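Local coordinates for hypothetical protein Atu2648 (Agrobacterium tumefaciens str. C58, PDB 1ZCE) that is of unknown function but consists largely of an EVE domain, related to ASCH and PUA domains, and so may recognise RNA or modified nucleic-acid bases, at residues 129-134 / 142-147; 110-115 / 123-128; 47-52 / 89-94; 5-10 / 65-70; 30-35 / 39-44. One frame throughout, in Å; residues are numbered along the deposited sequence.

Interaction 1 (129-134 / 142-147); sequences EYLEVC and PPKSPD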
# COMPACT_ATOMS: atom_id res chain seq x y z
N GLU A 129 -7.08 6.58 -9.90
CA GLU A 129 -6.84 5.14 -9.83
C GLU A 129 -7.36 4.62 -8.49
O GLU A 129 -7.99 3.56 -8.43
CB GLU A 129 -5.35 4.83 -9.97
CG GLU A 129 -4.84 4.95 -11.41
CD GLU A 129 -3.33 5.07 -11.50
OE1 GLU A 129 -2.82 5.18 -12.64
OE2 GLU A 129 -2.65 5.07 -10.45
N TYR A 130 -7.11 5.37 -7.43
CA TYR A 130 -7.55 4.98 -6.10
C TYR A 130 -9.08 4.90 -6.04
O TYR A 130 -9.64 3.93 -5.55
CB TYR A 130 -7.02 5.97 -5.06
CG TYR A 130 -7.50 5.73 -3.65
CD1 TYR A 130 -8.55 6.49 -3.11
CD2 TYR A 130 -6.90 4.77 -2.84
CE1 TYR A 130 -8.97 6.31 -1.80
CE2 TYR A 130 -7.32 4.58 -1.52
CZ TYR A 130 -8.36 5.35 -1.01
OH TYR A 130 -8.76 5.18 0.29
N LEU A 131 -9.75 5.94 -6.54
CA LEU A 131 -11.20 5.95 -6.51
C LEU A 131 -11.81 4.84 -7.36
O LEU A 131 -12.82 4.25 -6.99
CB LEU A 131 -11.72 7.32 -6.98
CG LEU A 131 -11.40 8.48 -6.03
CD1 LEU A 131 -11.77 9.80 -6.69
CD2 LEU A 131 -12.14 8.31 -4.72
N GLU A 132 -11.19 4.55 -8.50
CA GLU A 132 -11.71 3.50 -9.39
C GLU A 132 -11.54 2.11 -8.77
O GLU A 132 -12.47 1.30 -8.80
CB GLU A 132 -11.00 3.58 -10.74
CG GLU A 132 -11.42 2.52 -11.75
CD GLU A 132 -12.87 2.64 -12.22
OE1 GLU A 132 -13.29 1.79 -13.03
OE2 GLU A 132 -13.58 3.57 -11.80
N VAL A 133 -10.36 1.82 -8.22
CA VAL A 133 -10.14 0.52 -7.60
C VAL A 133 -11.10 0.38 -6.41
O VAL A 133 -11.68 -0.68 -6.19
CB VAL A 133 -8.67 0.35 -7.14
CG1 VAL A 133 -8.51 -0.89 -6.27
CG2 VAL A 133 -7.77 0.23 -8.37
N CYS A 134 -11.27 1.46 -5.65
CA CYS A 134 -12.19 1.42 -4.51
C CYS A 134 -13.62 1.11 -4.97
O CYS A 134 -14.30 0.28 -4.36
CB CYS A 134 -12.16 2.73 -3.73
SG CYS A 134 -10.73 2.89 -2.63
N PRO A 142 -14.54 6.23 -0.35
CA PRO A 142 -13.45 5.66 0.45
C PRO A 142 -12.68 6.65 1.31
O PRO A 142 -12.82 7.87 1.16
CB PRO A 142 -12.57 5.01 -0.60
CG PRO A 142 -12.67 5.98 -1.73
CD PRO A 142 -14.17 6.25 -1.78
N PRO A 143 -11.86 6.14 2.23
CA PRO A 143 -11.05 6.98 3.12
C PRO A 143 -10.18 7.91 2.27
O PRO A 143 -9.67 7.51 1.22
CB PRO A 143 -10.21 5.96 3.88
CG PRO A 143 -11.14 4.79 3.99
CD PRO A 143 -11.72 4.71 2.59
N LYS A 144 -10.01 9.15 2.72
CA LYS A 144 -9.22 10.12 1.96
C LYS A 144 -7.90 10.49 2.63
O LYS A 144 -7.77 10.45 3.86
CB LYS A 144 -10.05 11.38 1.73
CG LYS A 144 -11.41 11.13 1.08
CD LYS A 144 -11.27 10.60 -0.34
CE LYS A 144 -12.62 10.16 -0.91
NZ LYS A 144 -13.63 11.25 -0.89
N SER A 145 -6.91 10.84 1.81
CA SER A 145 -5.60 11.27 2.29
C SER A 145 -5.69 12.76 2.59
O SER A 145 -6.52 13.47 2.00
CB SER A 145 -4.52 11.03 1.23
OG SER A 145 -4.25 9.65 1.07
N PRO A 146 -4.83 13.27 3.49
CA PRO A 146 -4.83 14.69 3.84
C PRO A 146 -4.42 15.58 2.67
O PRO A 146 -3.55 15.22 1.87
CB PRO A 146 -3.85 14.76 5.00
CG PRO A 146 -2.88 13.66 4.67
CD PRO A 146 -3.80 12.54 4.24
N ASP A 147 -5.05 16.75 2.57
CA ASP A 147 -4.75 17.69 1.50
C ASP A 147 -3.46 18.46 1.79
O ASP A 147 -2.96 18.37 2.93
CB ASP A 147 -5.90 18.68 1.33
CG ASP A 147 -7.19 18.00 0.94
OD1 ASP A 147 -7.24 17.40 -0.16
OD2 ASP A 147 -8.16 18.06 1.72

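Interaction 2 (110-115 / 123-128); sequences EKMSLV and QPVTEE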
# COMPACT_ATOMS: atom_id res chain seq x y z
N GLU A 110 -4.67 1.55 -16.89
CA GLU A 110 -3.54 1.16 -17.73
C GLU A 110 -2.19 1.74 -17.35
O GLU A 110 -1.15 1.14 -17.64
CB GLU A 110 -3.81 1.52 -19.20
CG GLU A 110 -4.98 0.82 -19.83
CD GLU A 110 -4.90 0.84 -21.34
OE1 GLU A 110 -4.69 1.94 -21.91
OE2 GLU A 110 -5.04 -0.23 -21.96
N LYS A 111 -2.19 2.92 -16.74
CA LYS A 111 -0.94 3.56 -16.36
C LYS A 111 -0.62 3.37 -14.88
O LYS A 111 0.34 3.94 -14.37
CB LYS A 111 -0.99 5.06 -16.69
CG LYS A 111 -1.12 5.36 -18.18
CD LYS A 111 -1.22 6.86 -18.44
CE LYS A 111 -1.34 7.16 -19.93
NZ LYS A 111 -0.13 6.75 -20.69
N MSE A 112 -1.42 2.56 -14.20
CA MSE A 112 -1.20 2.33 -12.77
C MSE A 112 0.11 1.59 -12.55
O MSE A 112 0.44 0.65 -13.27
CB MSE A 112 -2.37 1.52 -12.20
CG MSE A 112 -2.47 1.53 -10.69
SE MSE A 112 -4.00 0.53 -10.09
CE MSE A 112 -3.66 0.61 -8.20
N SER A 113 0.87 2.03 -11.55
CA SER A 113 2.16 1.42 -11.25
C SER A 113 2.02 -0.09 -11.03
O SER A 113 2.90 -0.86 -11.40
CB SER A 113 2.76 2.07 -10.00
OG SER A 113 4.07 1.58 -9.75
N LEU A 114 0.91 -0.50 -10.44
CA LEU A 114 0.68 -1.92 -10.17
C LEU A 114 0.79 -2.78 -11.42
O LEU A 114 1.22 -3.93 -11.35
CB LEU A 114 -0.70 -2.11 -9.53
CG LEU A 114 -1.10 -3.55 -9.18
CD1 LEU A 114 -0.15 -4.13 -8.14
CD2 LEU A 114 -2.53 -3.56 -8.66
N VAL A 115 0.41 -2.23 -12.57
CA VAL A 115 0.47 -2.99 -13.82
C VAL A 115 1.64 -2.62 -14.72
O VAL A 115 1.92 -3.32 -15.69
CB VAL A 115 -0.84 -2.83 -14.63
CG1 VAL A 115 -2.02 -3.36 -13.82
CG2 VAL A 115 -1.05 -1.37 -14.99
N GLN A 123 4.28 1.69 -4.12
CA GLN A 123 3.99 2.49 -5.30
C GLN A 123 3.01 3.64 -5.16
O GLN A 123 2.21 3.69 -4.23
CB GLN A 123 3.42 1.56 -6.39
CG GLN A 123 4.13 0.22 -6.54
CD GLN A 123 3.36 -0.76 -7.42
OE1 GLN A 123 3.92 -1.75 -7.87
NE2 GLN A 123 2.08 -0.48 -7.66
N PRO A 124 3.08 4.59 -6.10
CA PRO A 124 2.14 5.71 -6.05
C PRO A 124 0.86 5.21 -6.73
O PRO A 124 0.88 4.24 -7.50
CB PRO A 124 2.84 6.79 -6.87
CG PRO A 124 3.58 5.99 -7.89
CD PRO A 124 4.14 4.83 -7.10
N VAL A 125 -0.25 5.86 -6.40
CA VAL A 125 -1.55 5.54 -6.98
C VAL A 125 -2.19 6.90 -7.20
O VAL A 125 -2.26 7.70 -6.28
CB VAL A 125 -2.43 4.72 -5.99
CG1 VAL A 125 -3.82 4.52 -6.58
CG2 VAL A 125 -1.80 3.37 -5.69
N THR A 126 -2.62 7.20 -8.42
CA THR A 126 -3.25 8.49 -8.66
C THR A 126 -4.60 8.51 -7.95
O THR A 126 -5.15 7.45 -7.62
CB THR A 126 -3.50 8.76 -10.16
OG1 THR A 126 -4.53 7.89 -10.64
CG2 THR A 126 -2.22 8.54 -10.96
N GLU A 127 -5.13 9.70 -7.69
CA GLU A 127 -6.41 9.81 -7.02
C GLU A 127 -7.49 9.07 -7.81
O GLU A 127 -8.32 8.37 -7.24
CB GLU A 127 -6.80 11.28 -6.84
CG GLU A 127 -8.04 11.49 -5.98
CD GLU A 127 -8.35 12.96 -5.74
OE1 GLU A 127 -9.33 13.26 -5.02
OE2 GLU A 127 -7.61 13.82 -6.28
N GLU A 128 -7.48 9.24 -9.13
CA GLU A 128 -8.47 8.58 -9.98
C GLU A 128 -8.32 7.06 -9.94
O GLU A 128 -9.31 6.34 -9.94
CB GLU A 128 -8.35 9.09 -11.42
CG GLU A 128 -9.11 10.40 -11.64
CD GLU A 128 -10.61 10.18 -11.66
OE1 GLU A 128 -11.17 9.89 -12.74
OE2 GLU A 128 -11.24 10.28 -10.59
O HOH W 1 0.05 4.40 -10.21
O HOH W 2 -0.02 1.24 -8.12

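Interaction 3 (47-52 / 89-94); sequences GDKGFF and RAVCDM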
# COMPACT_ATOMS: atom_id res chain seq x y z
N GLY A 47 -1.51 9.85 7.79
CA GLY A 47 -2.87 9.86 7.29
C GLY A 47 -3.02 9.49 5.82
O GLY A 47 -4.14 9.23 5.37
N ASP A 48 -1.93 9.47 5.07
CA ASP A 48 -2.01 9.10 3.66
C ASP A 48 -2.58 7.69 3.57
O ASP A 48 -2.16 6.80 4.30
CB ASP A 48 -0.63 9.11 2.99
CG ASP A 48 -0.20 10.49 2.52
OD1 ASP A 48 -0.93 11.47 2.75
OD2 ASP A 48 0.88 10.59 1.91
N LYS A 49 -3.54 7.51 2.67
CA LYS A 49 -4.20 6.23 2.49
C LYS A 49 -3.58 5.44 1.34
O LYS A 49 -3.01 6.01 0.41
CB LYS A 49 -5.69 6.46 2.22
CG LYS A 49 -6.39 7.27 3.30
CD LYS A 49 -6.35 6.57 4.65
CE LYS A 49 -7.19 7.29 5.70
NZ LYS A 49 -6.74 8.68 5.97
N GLY A 50 -3.69 4.12 1.43
CA GLY A 50 -3.14 3.28 0.39
C GLY A 50 -3.75 1.90 0.38
O GLY A 50 -4.51 1.52 1.28
N PHE A 51 -3.40 1.14 -0.65
CA PHE A 51 -3.91 -0.22 -0.80
C PHE A 51 -2.95 -1.25 -0.24
O PHE A 51 -1.73 -1.11 -0.37
CB PHE A 51 -4.14 -0.55 -2.28
CG PHE A 51 -5.23 0.25 -2.93
CD1 PHE A 51 -6.46 0.40 -2.30
CD2 PHE A 51 -5.04 0.81 -4.18
CE1 PHE A 51 -7.50 1.10 -2.93
CE2 PHE A 51 -6.06 1.51 -4.81
CZ PHE A 51 -7.30 1.65 -4.18
N PHE A 52 -3.51 -2.26 0.40
CA PHE A 52 -2.72 -3.37 0.91
C PHE A 52 -3.01 -4.43 -0.15
O PHE A 52 -4.15 -4.88 -0.32
CB PHE A 52 -3.23 -3.80 2.29
CG PHE A 52 -2.34 -4.79 3.01
CD1 PHE A 52 -2.40 -6.15 2.71
CD2 PHE A 52 -1.45 -4.36 3.99
CE1 PHE A 52 -1.59 -7.07 3.39
CE2 PHE A 52 -0.64 -5.27 4.68
CZ PHE A 52 -0.71 -6.62 4.38
N ARG A 89 -1.08 1.21 9.24
CA ARG A 89 -2.10 0.50 10.01
C ARG A 89 -3.37 0.35 9.20
O ARG A 89 -3.64 1.13 8.28
CB ARG A 89 -2.40 1.23 11.33
CG ARG A 89 -2.94 2.63 11.18
CD ARG A 89 -3.04 3.28 12.56
NE ARG A 89 -3.32 4.71 12.51
CZ ARG A 89 -3.24 5.51 13.56
NH1 ARG A 89 -3.51 6.80 13.43
NH2 ARG A 89 -2.88 5.03 14.74
N ALA A 90 -4.16 -0.66 9.53
CA ALA A 90 -5.39 -0.92 8.81
C ALA A 90 -6.44 0.17 9.02
O ALA A 90 -6.54 0.76 10.10
CB ALA A 90 -5.96 -2.26 9.24
N VAL A 91 -7.20 0.44 7.97
CA VAL A 91 -8.28 1.42 8.03
C VAL A 91 -9.58 0.64 7.85
O VAL A 91 -10.50 0.74 8.67
CB VAL A 91 -8.16 2.49 6.92
CG1 VAL A 91 -9.38 3.39 6.94
CG2 VAL A 91 -6.91 3.33 7.15
N CYS A 92 -9.66 -0.16 6.79
CA CYS A 92 -10.85 -0.96 6.53
C CYS A 92 -10.57 -2.01 5.46
O CYS A 92 -9.62 -1.89 4.69
CB CYS A 92 -12.01 -0.07 6.08
SG CYS A 92 -11.75 0.76 4.48
N ASP A 93 -11.40 -3.04 5.41
CA ASP A 93 -11.24 -4.08 4.41
C ASP A 93 -11.80 -3.56 3.10
O ASP A 93 -12.54 -2.58 3.07
CB ASP A 93 -12.03 -5.34 4.79
CG ASP A 93 -11.72 -5.83 6.18
OD1 ASP A 93 -10.54 -6.09 6.47
OD2 ASP A 93 -12.66 -5.97 6.98
N MSE A 94 -11.40 -4.19 2.00
CA MSE A 94 -11.95 -3.83 0.71
C MSE A 94 -13.12 -4.81 0.66
O MSE A 94 -12.91 -6.02 0.64
CB MSE A 94 -10.96 -4.13 -0.41
CG MSE A 94 -11.48 -3.75 -1.80
SE MSE A 94 -11.82 -1.85 -1.97
CE MSE A 94 -10.01 -1.29 -2.33

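Interaction 4 (5-10 / 65-70); sequences WLYKSE and VEVCAL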
# COMPACT_ATOMS: atom_id res chain seq x y z
N TRP A 5 -1.26 5.60 -2.16
CA TRP A 5 -0.20 4.63 -2.37
C TRP A 5 -0.67 3.18 -2.41
O TRP A 5 -1.84 2.89 -2.19
CB TRP A 5 0.82 4.79 -1.23
CG TRP A 5 1.17 6.22 -0.95
CD1 TRP A 5 0.58 7.06 -0.05
CD2 TRP A 5 2.18 6.98 -1.61
NE1 TRP A 5 1.17 8.31 -0.11
CE2 TRP A 5 2.16 8.28 -1.06
CE3 TRP A 5 3.11 6.68 -2.61
CZ2 TRP A 5 3.03 9.29 -1.49
CZ3 TRP A 5 3.98 7.68 -3.04
CH2 TRP A 5 3.93 8.97 -2.47
N LEU A 6 0.27 2.28 -2.69
CA LEU A 6 -0.01 0.85 -2.70
C LEU A 6 1.21 0.13 -2.11
O LEU A 6 2.35 0.45 -2.45
CB LEU A 6 -0.32 0.33 -4.11
CG LEU A 6 -0.62 -1.18 -4.21
CD1 LEU A 6 -1.65 -1.45 -5.31
CD2 LEU A 6 0.66 -1.95 -4.47
N TYR A 7 0.94 -0.83 -1.23
CA TYR A 7 1.98 -1.61 -0.57
C TYR A 7 1.79 -3.08 -0.89
O TYR A 7 0.71 -3.64 -0.65
CB TYR A 7 1.90 -1.44 0.96
CG TYR A 7 1.77 -0.02 1.44
CD1 TYR A 7 0.55 0.65 1.34
CD2 TYR A 7 2.86 0.68 1.96
CE1 TYR A 7 0.42 1.98 1.74
CE2 TYR A 7 2.73 2.01 2.36
CZ TYR A 7 1.51 2.65 2.24
OH TYR A 7 1.38 3.97 2.60
N LYS A 8 2.81 -3.70 -1.46
CA LYS A 8 2.74 -5.12 -1.77
C LYS A 8 3.20 -5.90 -0.54
O LYS A 8 4.18 -5.55 0.10
CB LYS A 8 3.65 -5.46 -2.95
CG LYS A 8 3.24 -4.86 -4.28
CD LYS A 8 4.06 -5.46 -5.41
CE LYS A 8 3.58 -5.00 -6.77
NZ LYS A 8 4.33 -5.66 -7.88
N SER A 9 2.47 -6.97 -0.22
CA SER A 9 2.82 -7.80 0.92
C SER A 9 2.48 -9.25 0.57
O SER A 9 1.37 -9.53 0.12
CB SER A 9 2.04 -7.35 2.16
OG SER A 9 2.53 -7.97 3.34
N GLU A 10 3.43 -10.16 0.76
CA GLU A 10 3.19 -11.57 0.46
C GLU A 10 2.45 -12.14 1.66
O GLU A 10 2.98 -12.16 2.77
CB GLU A 10 4.51 -12.29 0.24
CG GLU A 10 5.30 -11.73 -0.91
CD GLU A 10 6.58 -12.48 -1.17
OE1 GLU A 10 7.31 -12.09 -2.11
OE2 GLU A 10 6.86 -13.46 -0.45
N VAL A 65 -5.06 0.94 4.04
CA VAL A 65 -4.24 1.27 5.20
C VAL A 65 -3.95 2.76 5.21
O VAL A 65 -4.28 3.48 4.27
CB VAL A 65 -2.88 0.53 5.17
CG1 VAL A 65 -3.10 -0.96 5.31
CG2 VAL A 65 -2.14 0.85 3.88
N GLU A 66 -3.34 3.21 6.29
CA GLU A 66 -2.95 4.60 6.43
C GLU A 66 -1.59 4.65 7.11
O GLU A 66 -1.22 3.76 7.87
CB GLU A 66 -3.97 5.38 7.26
CG GLU A 66 -4.04 4.97 8.73
CD GLU A 66 -5.13 5.71 9.49
OE1 GLU A 66 -5.32 5.43 10.69
OE2 GLU A 66 -5.80 6.58 8.88
N VAL A 67 -0.84 5.71 6.81
CA VAL A 67 0.47 5.89 7.39
C VAL A 67 0.30 6.40 8.82
O VAL A 67 -0.43 7.37 9.05
CB VAL A 67 1.28 6.92 6.57
CG1 VAL A 67 2.58 7.24 7.26
CG2 VAL A 67 1.55 6.37 5.16
N CYS A 68 0.93 5.74 9.78
CA CYS A 68 0.82 6.18 11.17
C CYS A 68 2.16 6.61 11.78
O CYS A 68 2.23 6.96 12.96
CB CYS A 68 0.15 5.11 12.03
SG CYS A 68 0.86 3.45 11.95
N ALA A 69 3.21 6.56 10.98
CA ALA A 69 4.54 7.00 11.40
C ALA A 69 5.33 7.38 10.15
O ALA A 69 5.37 6.63 9.18
CB ALA A 69 5.27 5.89 12.16
N LEU A 70 5.93 8.57 10.19
CA LEU A 70 6.72 9.07 9.08
C LEU A 70 8.01 8.26 8.94
O LEU A 70 8.42 7.57 9.86
CB LEU A 70 7.06 10.54 9.29
CG LEU A 70 5.88 11.52 9.29
CD1 LEU A 70 6.37 12.92 9.66
CD2 LEU A 70 5.22 11.53 7.92

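Interaction 5 (30-35 / 39-44); sequences TGVRNY and NNMRAM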
# COMPACT_ATOMS: atom_id res chain seq x y z
N THR A 30 9.20 -2.74 7.33
CA THR A 30 10.59 -3.14 7.18
C THR A 30 10.88 -4.01 5.96
O THR A 30 9.97 -4.51 5.31
CB THR A 30 11.05 -3.93 8.41
OG1 THR A 30 10.26 -5.12 8.52
CG2 THR A 30 10.88 -3.11 9.66
N GLY A 31 12.16 -4.16 5.66
CA GLY A 31 12.57 -5.01 4.55
C GLY A 31 12.65 -4.42 3.16
O GLY A 31 13.06 -5.10 2.23
N VAL A 32 12.25 -3.16 3.00
CA VAL A 32 12.32 -2.54 1.69
C VAL A 32 13.78 -2.21 1.38
O VAL A 32 14.43 -1.48 2.13
CB VAL A 32 11.46 -1.26 1.62
CG1 VAL A 32 11.68 -0.54 0.30
CG2 VAL A 32 9.99 -1.63 1.79
N ARG A 33 14.28 -2.76 0.28
CA ARG A 33 15.66 -2.54 -0.14
C ARG A 33 15.68 -2.09 -1.60
O ARG A 33 16.46 -2.57 -2.42
CB ARG A 33 16.48 -3.83 0.03
CG ARG A 33 16.51 -4.35 1.47
CD ARG A 33 17.26 -3.41 2.41
NE ARG A 33 17.35 -3.91 3.78
CZ ARG A 33 16.50 -3.60 4.76
NH1 ARG A 33 15.49 -2.76 4.53
NH2 ARG A 33 16.66 -4.12 5.97
N ASN A 34 14.79 -1.15 -1.90
CA ASN A 34 14.64 -0.58 -3.23
C ASN A 34 14.59 0.93 -3.01
O ASN A 34 13.78 1.42 -2.22
CB ASN A 34 13.33 -1.09 -3.85
CG ASN A 34 13.06 -0.49 -5.22
OD1 ASN A 34 12.68 0.68 -5.34
ND2 ASN A 34 13.25 -1.29 -6.26
N TYR A 35 15.47 1.67 -3.68
CA TYR A 35 15.52 3.11 -3.50
C TYR A 35 14.23 3.84 -3.83
O TYR A 35 13.79 4.70 -3.08
CB TYR A 35 16.68 3.70 -4.31
CG TYR A 35 18.03 3.19 -3.88
CD1 TYR A 35 18.82 2.43 -4.73
CD2 TYR A 35 18.51 3.45 -2.60
CE1 TYR A 35 20.06 1.94 -4.33
CE2 TYR A 35 19.75 2.96 -2.18
CZ TYR A 35 20.52 2.21 -3.05
OH TYR A 35 21.74 1.72 -2.64
N ASN A 39 11.97 5.89 -1.32
CA ASN A 39 11.69 7.29 -1.58
C ASN A 39 10.19 7.56 -1.61
O ASN A 39 9.76 8.64 -1.23
CB ASN A 39 12.35 7.74 -2.89
CG ASN A 39 13.88 7.73 -2.80
OD1 ASN A 39 14.45 7.65 -1.71
ND2 ASN A 39 14.54 7.82 -3.95
N ASN A 40 9.41 6.58 -2.05
CA ASN A 40 7.96 6.75 -2.05
C ASN A 40 7.50 6.86 -0.60
O ASN A 40 6.65 7.68 -0.27
CB ASN A 40 7.28 5.58 -2.77
CG ASN A 40 7.38 5.68 -4.29
OD1 ASN A 40 7.21 4.69 -5.01
ND2 ASN A 40 7.66 6.88 -4.78
N MSE A 41 8.08 6.05 0.28
CA MSE A 41 7.70 6.13 1.68
C MSE A 41 8.11 7.48 2.27
O MSE A 41 7.39 8.04 3.08
CB MSE A 41 8.31 4.97 2.48
CG MSE A 41 7.64 3.64 2.16
SE MSE A 41 8.14 2.15 3.32
CE MSE A 41 9.99 1.99 2.74
N ARG A 42 9.27 7.99 1.87
CA ARG A 42 9.72 9.29 2.36
C ARG A 42 8.78 10.41 1.93
O ARG A 42 8.75 11.47 2.54
CB ARG A 42 11.13 9.61 1.85
CG ARG A 42 12.22 8.77 2.47
CD ARG A 42 13.55 9.09 1.84
NE ARG A 42 14.64 8.35 2.46
CZ ARG A 42 15.91 8.47 2.11
NH1 ARG A 42 16.25 9.29 1.13
NH2 ARG A 42 16.84 7.77 2.75
N ALA A 43 8.01 10.18 0.87
CA ALA A 43 7.08 11.19 0.37
C ALA A 43 5.72 11.12 1.06
O ALA A 43 4.86 11.96 0.82
CB ALA A 43 6.90 11.02 -1.13
N MSE A 44 5.54 10.12 1.92
CA MSE A 44 4.27 9.94 2.61
C MSE A 44 4.08 10.81 3.84
O MSE A 44 5.04 11.14 4.54
CB MSE A 44 4.11 8.47 3.03
CG MSE A 44 4.01 7.53 1.84
SE MSE A 44 4.04 5.69 2.39
CE MSE A 44 4.14 4.91 0.63

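Interaction 1 (129-134 / 142-147)
Tyr-130 on helix 127-136 reaches Pro-142 and Pro-143 in the C-terminal tail. From CB, beside Val-125, the ring is carried forward because CG lies anti to the backbone N (chi1 176°). Along one side of the ring, CD2 packs on Phe-51. Along the other, CE1 comes within 3.7 Å of Pro-142 CG, the tyrosine and the proline sliding past each other in opposite directions. One turn further along the helix, Cys-134 SG sits over a face of the same ring, 3.8 Å above its plane and displaced toward the rim. At the tip, the phenol OH donates a hydrogen bond of 2.7 Å to Pro-143 O. The carbonyl oxygen lies at the ring edge, near the ring plane, while the donor is tilted 21° from the carbonyl plane and meets the C=O at 136°.

Pro-142 also touches two other helix residues: its CB is 3.5 Å from Cys-134 SG, and its CG is 3.8 Å from Leu-131 CD2, the leucine and proline side chains crossing at about a right angle. The phenol bond is the one hydrogen bond between the two segments; others from Lys-144 and Ser-145 hold the tail to Lys-49 and the N-terminal region. Tyr-4 of strand 4-9 stacks on Tyr-130, and Ile-64 touches Tyr-130 and Pro-143, setting helix and tail against strands 4-9, 49-54, 60-73 and 84-99.

Interaction 2 (110-115 / 123-128)
This is a helix-to-edge-strand contact: the N-terminal turn of short helix 113-116 packs on strand 122-125, an outermost strand of the mixed sheet in the EVE domain. The strand pairs with strand 4-9 through the backbones of Gln-123 and Val-125, while the carbonyl of Pro-124, between them, is used on the helix side. Two waters lie between Pro-124 O and the helix start. Water 1 accepts from Ser-113 N at 2.8 Å and lies equally close, 2.8 Å, to Pro-124 O. Water 2 donates to Pro-124 O at 3.2 Å and takes a weak bond from Leu-114 N. The first N-H groups of the helix are thus probably linked to the strand through solvent, the second only weakly.

Ser-113 makes the closest fit of side chain to side chain. With its hydroxyl anti to the backbone N (chi1 -174°), OG lies 3.4 Å from Gln-123 CB, alongside the aliphatic part of the glutamine; its polar partner is Ser-117 OG. Gln-123 runs on, extended, toward the backbone of Leu-114.

Selenomethionine Met-112, at the N-cap position, has its carbonyl O bonded to Val-115 N at 3.0 Å, closing the first turn. Its long extended side chain runs past Val-133 of helix 127-136, and the contact finishes with Met-112 CE resting 4.2 Å from Val-125 CG2.

Interaction 3 (47-52 / 89-94)
Strand 84-99 carries a classic beta bulge, Val-91 and Cys-92 both facing Ile-64, and it lies at one end of this contact, with Val-91 meeting Lys-49 of strand 49-54. The two strands are not paired: strand 60-73 runs between them, so side chains reach over it on one face of the sheet. Val-91 CG2 lies 4.1 Å from Lys-49 CD, the two side chains crossing at about a right angle.

The lysine can present its methylenes this way because its chain folds at chi2 (-62°) and again at chi4. The curl brings NZ back to Gly-47 O, a 2.7 Å hydrogen bond made in the carbonyl plane. NZ is also bonded to Lys-144 O of the C-terminal tail, and these two carbonyls fix the ammonium while the aliphatic middle of the chain packs on the valine.

At the other end, the selenomethionine Met-94 bends at chi2 and chi3 so that its methyl turns toward Phe-51: Met-94 CE is 3.5 Å from CE1 and 3.9 Å from CD1 of the Phe-51 ring. Both residues also touch Val-61 of the intervening strand, and Val-133 of helix 127-136 packs on the phenylalanine. The sheet belongs to an EVE domain of the PUA clan, whose members are built on a curved, barrel-like sheet; the bulge and the 36° between the touching parts are consistent with that.

Interaction 4 (5-10 / 65-70)
Tyr-7 carries this contact, reaching from strand 4-9 to Val-65 and Val-67 on strand 60-73. Before it in the strand, Trp-5 points to the same face but gives its indole N-H to Asp-48. Leu-6 turns to the opposite face, against Phe-51 and Tyr-53. Tyr-7 then points back across strand 49-54, which lies between the two and bonds to its backbone.

The ring meets Val-65 first: Tyr-7 CE1 is 3.5 Å and CD1 3.7 Å from Val-65 CG2. A chi1 of -66° sends the valine's CG1 anti to the carbonyl carbon and leaves CG2 between backbone N and carbonyl carbon, facing the ring. Further out, the phenol OH of Tyr-7 lies 3.5 Å from Val-67 CG2, the tyrosine and this valine crossing at about a right angle. Trp-29 packs edge-to-face with the ring. Beyond Tyr-7 the strand leaves the partner segment behind, and Ser-9 bonds instead to Trp-14 O.

Chemically, ring carbons meet a methyl at Val-65, but a hydroxyl meets a methyl at Val-67. Met-44 also packs against that OH, which is buried with no hydrogen-bonding partner in the model, so packing appears to hold the ring in place, probably at some cost in lost solvation.

Interaction 5 (30-35 / 39-44)
Val-32 and Met-41 meet tip to tip: the selenomethionine methyl CE of Met-41 is 3.7 Å from Val-32 CB and equally close to CG2, with CG1 at 3.9 Å. A bend at chi3 (-68°) turns that methyl onto the valine. The second contact is helical backbone, Asn-39 N donating to Tyr-35 O at 2.8 Å in the first turn of helix 35-42.

The helix start is fixed by Asn-34, its N-cap, whose OD1 takes the N-H of Ala-37. In the loop before it, Arg-33 NH1 folds back over Val-32 O at 2.9 Å, approaching from above the carbonyl plane, 63° out of it, and the same nitrogen forms a salt bridge with Asp-74. Tyr-35 points its OH to Lys-82 and its ring to Trp-83.

Met-41 touches Cys-85 and Val-86 of strand 84-99 and Val-122 of strand 122-125. These strands are far apart in the sheet order, so the helix bridges them, with Val-32 of the loop packed on its methionine methyl.

How the interactions relate
Strand 4-9 opens interaction 4 near the N terminus. Before it closes, interaction 5 (30-35 / 39-44) closes its own short loop and is nested inside; Met-44 connects the two by packing on Trp-5 and Tyr-7. Segment 47-52 then opens interaction 3, interaction 4 closes at 65-70, and interaction 3 closes at 89-94, so these two cross, and the Arg-89 to Glu-66 salt bridge joins them within one sheet. Interactions 2 and 1 follow in series, sharing helix 127-136. Interaction 2 brings helix 113-116 to the sheet's edge strand, next to strand 4-9, and interaction 1 returns the tail to Lys-49 of interaction 3, tying the C terminus to the sheet.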